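Local coordinates for protein interpain A (Prevotella intermedia, PDB 3BB7) that probably acts as a cysteine peptidase of the C10 family, present here as the prointerpain fragment that joins inhibitor-like propeptide and catalytic domain, at residues 248-256 / 310-318; 130-138 / 215-223. The protein carries 1 engineered substitution. All blocks are in the same frame, centred on the assembly; numbering follows the deposited sequence. Where two conformers were deposited one is given.

Interaction 1 (248-256 / 310-318) is a strand pairing in the central sheet, its centre about 8 Å from that of the chain, whereas interaction 2 (130-138 / 215-223) packs a loop on a helix end, its centre about 20 Å from the chain centre. Their centres are about 17 Å apart, yet the two meet directly: Tyr318 OH lies 2.6 Å from Asp223 OD2, a probable hydrogen bond, and Val317 CG1 is 3.7 Å from Phe221 CE1. Interaction 1 alone borders the predicted active site. The nearest side-chain atoms of Glu310 and His267, the predicted proton acceptor, are about 3 Å apart, while Ala116 is an engineered residue at the predicted nucleophile position.

Interaction 1: 248-256 / 310-318; sequences GHPLIYGGV and EQDMVRGVY
Tyr253 carries its ring anti to the backbone N (chi1 -162°), while Gln311 holds CG beside its own N (chi1 -67°) and stays extended to CD; together these torsions bring Tyr253 OH to Gln311 OE1. The setting is an antiparallel strand pair in the central sheet of the papain-like (clan CA) peptidase domain, with segment axes 4.7 Å apart at 157°. The phenol donates in a 2.6 Å bond from Tyr253 OH to Gln311 OE1, which lies at the ring edge; OE1 also accepts from Arg229, and Trp237 is a further partner of the hydroxyl. Gly254 and Asp312 form a hydrogen-bonded pair, with Asp312 N 2.7 Å from Gly254 O. Beside it, Tyr253 and Met313 make a non-hydrogen-bonded pair, and Met313 SD reaches Leu251 CD1 at 3.9 Å. Ile252 and Val314 turn to the opposite face, CB to CB at 4.1 Å. In that pair Val314 N donates to Ile252 O at 2.9 Å, while a water between Ile252 N and Val314 O replaces the other bond. Glu310 OE1 bonds predicted catalytic His267. At the far end, Tyr318 CD2 sits over one face of the His249 ring, 3.3 Å from CE1 of His249.

Interaction 2: 130-138 / 215-223; sequences YPVRGIGSH and LRTYFGFTD
A cis peptide bond precedes Pro131 where the loop 130-138 meets the end of helix 208-218; four residues on, Ile135 N donates to Tyr218 O in a 2.8 Å hydrogen bond, its N-H...O angle a bent 141°. With CG of Tyr130 anti to the backbone N (chi1 -178°), the ring swings round until its CD2 edge reaches Phe221, the centre of an inverse gamma turn. The two rings form an offset edge-to-face pair: Tyr130 directs its edge to the face of Phe221, with planes at 61° and Tyr130 CD2 3.3 Å from Phe221 CE1. Pro131 CD touches two rings, 3.9 Å from Phe219 CD2 and also meeting Phe221 CE2. Gly220, where the chain has left helical angles, has positive phi and offers its CA to Ile135 CD1 at 3.7 Å. Farther along, Tyr218 OH stands over one face of the His138 ring, 3.3 Å from ND1 of His138; the two rings scarcely overlap. His138 NE2 is bonded to Glu194. Phe156 stacks on Tyr218 and meets Phe219 edge-to-face. Two waters bridge backbone carbonyls, each with one weak bond; a third, 2.8 Å from Gly220 O, also meets Tyr130 OH, which Lys320 bonds as well. This chemistry is consistent with packing of rings and proline contributing much of the contact, with water meeting carbonyls near the helix end.

Interaction 1: 248-256 / 310-318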
loop_
_atom_site.group_PDB
_atom_site.type_symbol
_atom_site.label_atom_id
_atom_site.label_comp_id
_atom_site.label_asym_id
_atom_site.label_seq_id
_atom_site.Cartn_x
_atom_site.Cartn_y
_atom_site.Cartn_z
ATOM N N GLY A 248 -1.129 -0.181 -17.118
ATOM C CA GLY A 248 -0.189 0.758 -16.492
ATOM C C GLY A 248 -0.819 1.560 -15.358
ATOM O O GLY A 248 -0.471 2.744 -15.155
ATOM N N HIS A 249 -1.745 0.928 -14.621
ATOM C CA HIS A 249 -2.408 1.590 -13.507
ATOM C C HIS A 249 -2.078 0.962 -12.162
ATOM O O HIS A 249 -2.689 -0.048 -11.783
ATOM C CB HIS A 249 -3.925 1.508 -13.667
ATOM C CG HIS A 249 -4.450 2.085 -14.945
ATOM N ND1 HIS A 249 -5.710 1.780 -15.409
ATOM C CD2 HIS A 249 -3.918 2.958 -15.832
ATOM C CE1 HIS A 249 -5.931 2.432 -16.542
ATOM N NE2 HIS A 249 -4.863 3.160 -16.819
ATOM N N PRO A 250 -1.138 1.560 -11.407
ATOM C CA PRO A 250 -0.849 1.025 -10.070
ATOM C C PRO A 250 -2.082 1.195 -9.206
ATOM O O PRO A 250 -2.880 2.146 -9.424
ATOM C CB PRO A 250 0.277 1.916 -9.561
ATOM C CG PRO A 250 0.818 2.666 -10.764
ATOM C CD PRO A 250 -0.313 2.729 -11.766
ATOM N N LEU A 251 -2.261 0.280 -8.250
ATOM C CA LEU A 251 -3.470 0.198 -7.427
ATOM C C LEU A 251 -3.237 0.510 -5.957
ATOM O O LEU A 251 -2.358 -0.073 -5.351
ATOM C CB LEU A 251 -4.094 -1.199 -7.518
ATOM C CG LEU A 251 -4.514 -1.629 -8.936
ATOM C CD1 LEU A 251 -4.889 -3.083 -8.955
ATOM C CD2 LEU A 251 -5.681 -0.804 -9.392
ATOM N N ILE A 252 -4.029 1.414 -5.392
ATOM C CA ILE A 252 -4.030 1.639 -3.952
ATOM C C ILE A 252 -4.780 0.453 -3.332
ATOM O O ILE A 252 -5.896 0.120 -3.774
ATOM C CB ILE A 252 -4.792 2.950 -3.656
ATOM C CG1 ILE A 252 -4.091 4.139 -4.346
ATOM C CG2 ILE A 252 -4.966 3.165 -2.142
ATOM C CD1 ILE A 252 -4.943 5.410 -4.427
ATOM N N TYR A 253 -4.186 -0.221 -2.344
ATOM C CA TYR A 253 -4.737 -1.475 -1.834
ATOM C C TYR A 253 -4.585 -1.490 -0.311
ATOM O O TYR A 253 -3.569 -1.046 0.216
ATOM C CB TYR A 253 -3.920 -2.612 -2.439
ATOM C CG TYR A 253 -4.520 -4.016 -2.412
ATOM C CD1 TYR A 253 -5.078 -4.568 -3.563
ATOM C CD2 TYR A 253 -4.536 -4.779 -1.238
ATOM C CE1 TYR A 253 -5.588 -5.853 -3.570
ATOM C CE2 TYR A 253 -5.050 -6.086 -1.225
ATOM C CZ TYR A 253 -5.587 -6.615 -2.397
ATOM O OH TYR A 253 -6.080 -7.913 -2.398
ATOM N N GLY A 254 -5.570 -2.004 0.419
ATOM C CA GLY A 254 -5.401 -2.079 1.865
ATOM C C GLY A 254 -6.715 -2.294 2.564
ATOM O O GLY A 254 -7.714 -2.684 1.949
ATOM N N GLY A 255 -6.737 -2.022 3.858
ATOM C CA GLY A 255 -7.952 -2.241 4.643
ATOM C C GLY A 255 -7.731 -1.961 6.108
ATOM O O GLY A 255 -6.622 -1.640 6.525
ATOM N N VAL A 256 -8.801 -2.097 6.891
ATOM C CA VAL A 256 -8.752 -1.782 8.317
ATOM C C VAL A 256 -9.508 -2.868 9.078
ATOM O O VAL A 256 -10.564 -3.344 8.611
ATOM C CB VAL A 256 -9.414 -0.411 8.614
ATOM C CG1 VAL A 256 -8.692 0.728 7.911
ATOM C CG2 VAL A 256 -10.878 -0.431 8.192
ATOM N N GLU A 310 -9.768 -7.982 5.191
ATOM C CA GLU A 310 -9.307 -6.579 5.134
ATOM C C GLU A 310 -8.556 -6.293 3.834
ATOM O O GLU A 310 -7.358 -5.937 3.841
ATOM C CB GLU A 310 -8.456 -6.279 6.375
ATOM C CG GLU A 310 -9.199 -6.628 7.683
ATOM C CD GLU A 310 -8.303 -6.641 8.900
ATOM O OE1 GLU A 310 -7.064 -6.514 8.753
ATOM O OE2 GLU A 310 -8.852 -6.798 10.026
ATOM N N GLN A 311 -9.273 -6.422 2.713
ATOM C CA GLN A 311 -8.672 -6.203 1.392
ATOM C C GLN A 311 -9.619 -5.429 0.508
ATOM O O GLN A 311 -10.635 -5.958 0.050
ATOM C CB GLN A 311 -8.324 -7.521 0.704
ATOM C CG GLN A 311 -7.214 -8.301 1.373
ATOM C CD GLN A 311 -6.938 -9.589 0.633
ATOM O OE1 GLN A 311 -6.294 -9.590 -0.435
ATOM N NE2 GLN A 311 -7.407 -10.698 1.188
ATOM N N ASP A 312 -9.286 -4.159 0.338
ATOM C CA ASP A 312 -10.031 -3.233 -0.481
ATOM C C ASP A 312 -9.057 -2.695 -1.514
ATOM O O ASP A 312 -7.835 -2.708 -1.296
ATOM C CB ASP A 312 -10.518 -2.038 0.352
ATOM C CG ASP A 312 -11.275 -2.448 1.601
ATOM O OD1 ASP A 312 -11.058 -1.810 2.661
ATOM O OD2 ASP A 312 -12.069 -3.407 1.535
ATOM N N MET A 313 -9.567 -2.217 -2.640
ATOM C CA MET A 313 -8.704 -1.508 -3.579
ATOM C C MET A 313 -9.405 -0.258 -4.039
ATOM O O MET A 313 -10.642 -0.193 -4.093
ATOM C CB MET A 313 -8.257 -2.397 -4.755
ATOM C CG MET A 313 -9.203 -2.532 -5.904
ATOM S SD MET A 313 -8.530 -3.186 -7.483
ATOM C CE MET A 313 -8.133 -4.863 -6.983
ATOM N N VAL A 314 -8.613 0.728 -4.428
ATOM C CA VAL A 314 -9.158 1.884 -5.128
ATOM C C VAL A 314 -8.615 1.768 -6.529
ATOM O O VAL A 314 -7.374 1.775 -6.717
ATOM C CB VAL A 314 -8.768 3.221 -4.488
ATOM C CG1 VAL A 314 -9.318 4.346 -5.340
ATOM C CG2 VAL A 314 -9.308 3.307 -3.077
ATOM N N ARG A 315 -9.520 1.619 -7.499
ATOM C CA ARG A 315 -9.146 1.589 -8.901
ATOM C C ARG A 315 -9.724 2.837 -9.576
ATOM O O ARG A 315 -10.481 3.601 -8.948
ATOM C CB ARG A 315 -9.610 0.276 -9.553
ATOM C CG ARG A 315 -11.096 0.127 -9.693
ATOM C CD ARG A 315 -11.454 -1.225 -10.332
ATOM N NE ARG A 315 -12.896 -1.397 -10.253
ATOM C CZ ARG A 315 -13.559 -2.398 -10.817
ATOM N NH1 ARG A 315 -12.899 -3.307 -11.534
ATOM N NH2 ARG A 315 -14.879 -2.482 -10.653
ATOM N N GLY A 316 -9.347 3.084 -10.832
ATOM C CA GLY A 316 -9.862 4.244 -11.558
ATOM C C GLY A 316 -9.036 5.501 -11.369
ATOM O O GLY A 316 -9.491 6.580 -11.691
ATOM N N VAL A 317 -7.822 5.365 -10.833
ATOM C CA VAL A 317 -6.931 6.496 -10.632
ATOM C C VAL A 317 -5.878 6.464 -11.739
ATOM O O VAL A 317 -5.030 5.542 -11.821
ATOM C CB VAL A 317 -6.268 6.451 -9.246
ATOM C CG1 VAL A 317 -5.303 7.629 -9.060
ATOM C CG2 VAL A 317 -7.357 6.481 -8.132
ATOM N N TYR A 318 -5.923 7.483 -12.593
ATOM C CA TYR A 318 -5.013 7.622 -13.717
ATOM C C TYR A 318 -5.296 8.984 -14.304
ATOM O O TYR A 318 -6.258 9.651 -13.914
ATOM C CB TYR A 318 -5.228 6.513 -14.786
ATOM C CG TYR A 318 -6.662 6.071 -14.988
ATOM C CD1 TYR A 318 -7.616 6.925 -15.540
ATOM C CD2 TYR A 318 -7.077 4.793 -14.581
ATOM C CE1 TYR A 318 -8.944 6.518 -15.696
ATOM C CE2 TYR A 318 -8.395 4.363 -14.775
ATOM C CZ TYR A 318 -9.316 5.250 -15.311
ATOM O OH TYR A 318 -10.612 4.848 -15.452
HETATM O O HOH W 1 -5.060 3.173 -10.548
HETATM O O HOH W 2 -5.255 3.170 -7.474
HETATM O O HOH W 3 -10.855 -3.317 5.162
#

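Interaction 2: 130-138 / 215-223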
loop_
_atom_site.group_PDB
_atom_site.type_symbol
_atom_site.label_atom_id
_atom_site.label_comp_id
_atom_site.label_asym_id
_atom_site.label_seq_id
_atom_site.Cartn_x
_atom_site.Cartn_y
_atom_site.Cartn_z
ATOM N N TYR A 130 -0.323 13.911 -11.605
ATOM C CA TYR A 130 -1.671 14.407 -11.901
ATOM C C TYR A 130 -2.461 14.342 -10.614
ATOM O O TYR A 130 -2.263 13.413 -9.852
ATOM C CB TYR A 130 -2.301 13.512 -12.984
ATOM C CG TYR A 130 -3.688 13.903 -13.446
ATOM C CD1 TYR A 130 -3.869 14.734 -14.545
ATOM C CD2 TYR A 130 -4.825 13.394 -12.801
ATOM C CE1 TYR A 130 -5.154 15.074 -14.959
ATOM C CE2 TYR A 130 -6.096 13.729 -13.208
ATOM C CZ TYR A 130 -6.251 14.557 -14.296
ATOM O OH TYR A 130 -7.539 14.880 -14.679
ATOM N N PRO A 131 -3.323 15.334 -10.356
ATOM C CA PRO A 131 -3.682 16.480 -11.179
ATOM C C PRO A 131 -2.669 17.615 -11.079
ATOM O O PRO A 131 -1.752 17.586 -10.214
ATOM C CB PRO A 131 -5.025 16.908 -10.582
ATOM C CG PRO A 131 -4.840 16.626 -9.120
ATOM C CD PRO A 131 -4.060 15.331 -9.072
ATOM N N VAL A 132 -2.835 18.589 -11.964
ATOM C CA VAL A 132 -2.066 19.831 -11.889
ATOM C C VAL A 132 -2.419 20.616 -10.617
ATOM O O VAL A 132 -1.540 21.023 -9.867
ATOM C CB VAL A 132 -2.268 20.717 -13.127
ATOM C CG1 VAL A 132 -1.509 22.006 -12.962
ATOM C CG2 VAL A 132 -1.833 20.025 -14.391
ATOM N N ARG A 133 -3.714 20.794 -10.371
ATOM C CA ARG A 133 -4.242 21.433 -9.154
ATOM C C ARG A 133 -5.429 20.610 -8.695
ATOM O O ARG A 133 -6.023 19.876 -9.485
ATOM C CB ARG A 133 -4.681 22.905 -9.421
ATOM C CG ARG A 133 -3.532 23.834 -9.812
ATOM C CD ARG A 133 -4.013 25.150 -10.418
ATOM N NE ARG A 133 -4.924 25.870 -9.536
ATOM C CZ ARG A 133 -4.685 27.070 -9.022
ATOM N NH1 ARG A 133 -3.555 27.714 -9.303
ATOM N NH2 ARG A 133 -5.582 27.634 -8.230
ATOM N N GLY A 134 -5.771 20.730 -7.414
ATOM C CA GLY A 134 -6.942 20.037 -6.905
ATOM C C GLY A 134 -8.192 20.892 -7.084
ATOM O O GLY A 134 -8.249 21.839 -7.898
ATOM N N ILE A 135 -9.206 20.552 -6.292
ATOM C CA ILE A 135 -10.521 21.184 -6.353
ATOM C C ILE A 135 -11.018 21.358 -4.927
ATOM O O ILE A 135 -11.035 20.407 -4.165
ATOM C CB ILE A 135 -11.530 20.294 -7.122
ATOM C CG1 ILE A 135 -10.969 19.876 -8.483
ATOM C CG2 ILE A 135 -12.866 21.048 -7.251
ATOM C CD1 ILE A 135 -11.794 18.757 -9.158
ATOM N N GLY A 136 -11.430 22.573 -4.578
ATOM C CA GLY A 136 -12.087 22.804 -3.305
ATOM C C GLY A 136 -11.166 22.732 -2.099
ATOM O O GLY A 136 -9.941 22.889 -2.222
ATOM N N SER A 137 -11.755 22.546 -0.913
ATOM C CA SER A 137 -10.993 22.549 0.333
ATOM C C SER A 137 -11.706 21.700 1.341
ATOM O O SER A 137 -12.892 21.433 1.201
ATOM C CB SER A 137 -10.853 23.980 0.880
ATOM O OG SER A 137 -12.107 24.607 1.048
ATOM N N HIS A 138 -10.961 21.259 2.353
ATOM C CA HIS A 138 -11.547 20.439 3.400
ATOM C C HIS A 138 -10.663 20.471 4.628
ATOM O O HIS A 138 -9.469 20.713 4.536
ATOM C CB HIS A 138 -11.699 18.991 2.921
ATOM C CG HIS A 138 -12.484 18.104 3.844
ATOM N ND1 HIS A 138 -13.780 18.375 4.224
ATOM C CD2 HIS A 138 -12.171 16.900 4.394
ATOM C CE1 HIS A 138 -14.220 17.390 4.998
ATOM N NE2 HIS A 138 -13.267 16.483 5.111
ATOM N N LEU A 215 -10.676 11.237 -3.714
ATOM C CA LEU A 215 -9.993 11.264 -4.992
ATOM C C LEU A 215 -10.921 11.815 -6.094
ATOM O O LEU A 215 -10.476 12.618 -6.935
ATOM C CB LEU A 215 -9.467 9.865 -5.334
ATOM C CG LEU A 215 -8.163 9.492 -4.612
ATOM C CD1 LEU A 215 -7.927 7.965 -4.684
ATOM C CD2 LEU A 215 -6.955 10.238 -5.168
ATOM N N ARG A 216 -12.205 11.428 -6.088
ATOM C CA ARG A 216 -13.182 12.015 -7.041
ATOM C C ARG A 216 -13.332 13.507 -6.817
ATOM O O ARG A 216 -13.322 14.311 -7.773
ATOM C CB ARG A 216 -14.576 11.343 -6.940
ATOM C CG ARG A 216 -14.590 9.872 -7.390
ATOM C CD ARG A 216 -15.998 9.288 -7.312
ATOM N NE ARG A 216 -16.514 9.086 -5.967
ATOM C CZ ARG A 216 -16.446 7.942 -5.299
ATOM N NH1 ARG A 216 -15.797 6.906 -5.812
ATOM N NH2 ARG A 216 -17.015 7.836 -4.095
ATOM N N THR A 217 -13.574 13.869 -5.550
ATOM C CA THR A 217 -14.035 15.209 -5.220
ATOM C C THR A 217 -12.952 16.262 -5.177
ATOM O O THR A 217 -13.144 17.377 -5.716
ATOM C CB THR A 217 -14.819 15.186 -3.911
ATOM O OG1 THR A 217 -16.019 14.442 -4.152
ATOM C CG2 THR A 217 -15.212 16.578 -3.448
ATOM N N TYR A 218 -11.846 15.953 -4.493
ATOM C CA TYR A 218 -10.797 16.938 -4.247
ATOM C C TYR A 218 -9.667 16.854 -5.262
ATOM O O TYR A 218 -8.966 17.833 -5.475
ATOM C CB TYR A 218 -10.245 16.799 -2.823
ATOM C CG TYR A 218 -11.320 16.975 -1.787
ATOM C CD1 TYR A 218 -11.691 15.936 -0.952
ATOM C CD2 TYR A 218 -11.969 18.203 -1.640
ATOM C CE1 TYR A 218 -12.689 16.077 -0.018
ATOM C CE2 TYR A 218 -12.943 18.386 -0.664
ATOM C CZ TYR A 218 -13.329 17.310 0.129
ATOM O OH TYR A 218 -14.330 17.457 1.066
ATOM N N PHE A 219 -9.495 15.700 -5.907
ATOM C CA PHE A 219 -8.428 15.568 -6.894
ATOM C C PHE A 219 -8.917 15.441 -8.329
ATOM O O PHE A 219 -8.108 15.484 -9.271
ATOM C CB PHE A 219 -7.492 14.411 -6.559
ATOM C CG PHE A 219 -6.643 14.648 -5.334
ATOM C CD1 PHE A 219 -6.983 14.077 -4.116
ATOM C CD2 PHE A 219 -5.466 15.400 -5.408
ATOM C CE1 PHE A 219 -6.178 14.260 -2.968
ATOM C CE2 PHE A 219 -4.642 15.580 -4.282
ATOM C CZ PHE A 219 -4.990 15.003 -3.056
ATOM N N GLY A 220 -10.223 15.245 -8.492
ATOM C CA GLY A 220 -10.843 15.193 -9.810
ATOM C C GLY A 220 -10.641 13.906 -10.598
ATOM O O GLY A 220 -10.772 13.904 -11.825
ATOM N N PHE A 221 -10.352 12.809 -9.904
ATOM C CA PHE A 221 -10.287 11.505 -10.560
ATOM C C PHE A 221 -11.692 10.949 -10.737
ATOM O O PHE A 221 -12.211 10.232 -9.866
ATOM C CB PHE A 221 -9.440 10.507 -9.774
ATOM C CG PHE A 221 -7.973 10.820 -9.785
ATOM C CD1 PHE A 221 -7.198 10.554 -10.917
ATOM C CD2 PHE A 221 -7.378 11.440 -8.693
ATOM C CE1 PHE A 221 -5.800 10.838 -10.926
ATOM C CE2 PHE A 221 -6.019 11.770 -8.681
ATOM C CZ PHE A 221 -5.213 11.451 -9.792
ATOM N N THR A 222 -12.300 11.331 -11.861
ATOM C CA THR A 222 -13.700 11.013 -12.118
ATOM C C THR A 222 -14.025 9.536 -11.920
ATOM O O THR A 222 -15.106 9.211 -11.405
ATOM C CB THR A 222 -14.071 11.467 -13.528
ATOM O OG1 THR A 222 -13.340 10.714 -14.489
ATOM C CG2 THR A 222 -13.731 12.881 -13.704
ATOM N N ASP A 223 -13.112 8.658 -12.324
ATOM C CA ASP A 223 -13.346 7.211 -12.325
ATOM C C ASP A 223 -12.953 6.492 -11.024
ATOM O O ASP A 223 -13.113 5.257 -10.920
ATOM C CB ASP A 223 -12.610 6.559 -13.490
ATOM C CG ASP A 223 -13.094 7.023 -14.836
ATOM O OD1 ASP A 223 -14.133 7.717 -14.929
ATOM O OD2 ASP A 223 -12.403 6.678 -15.826
HETATM O O HOH W 4 -9.273 13.207 -14.037
HETATM O O HOH W 5 -8.107 18.208 -10.033
HETATM O O HOH W 6 -14.140 19.951 -4.122
#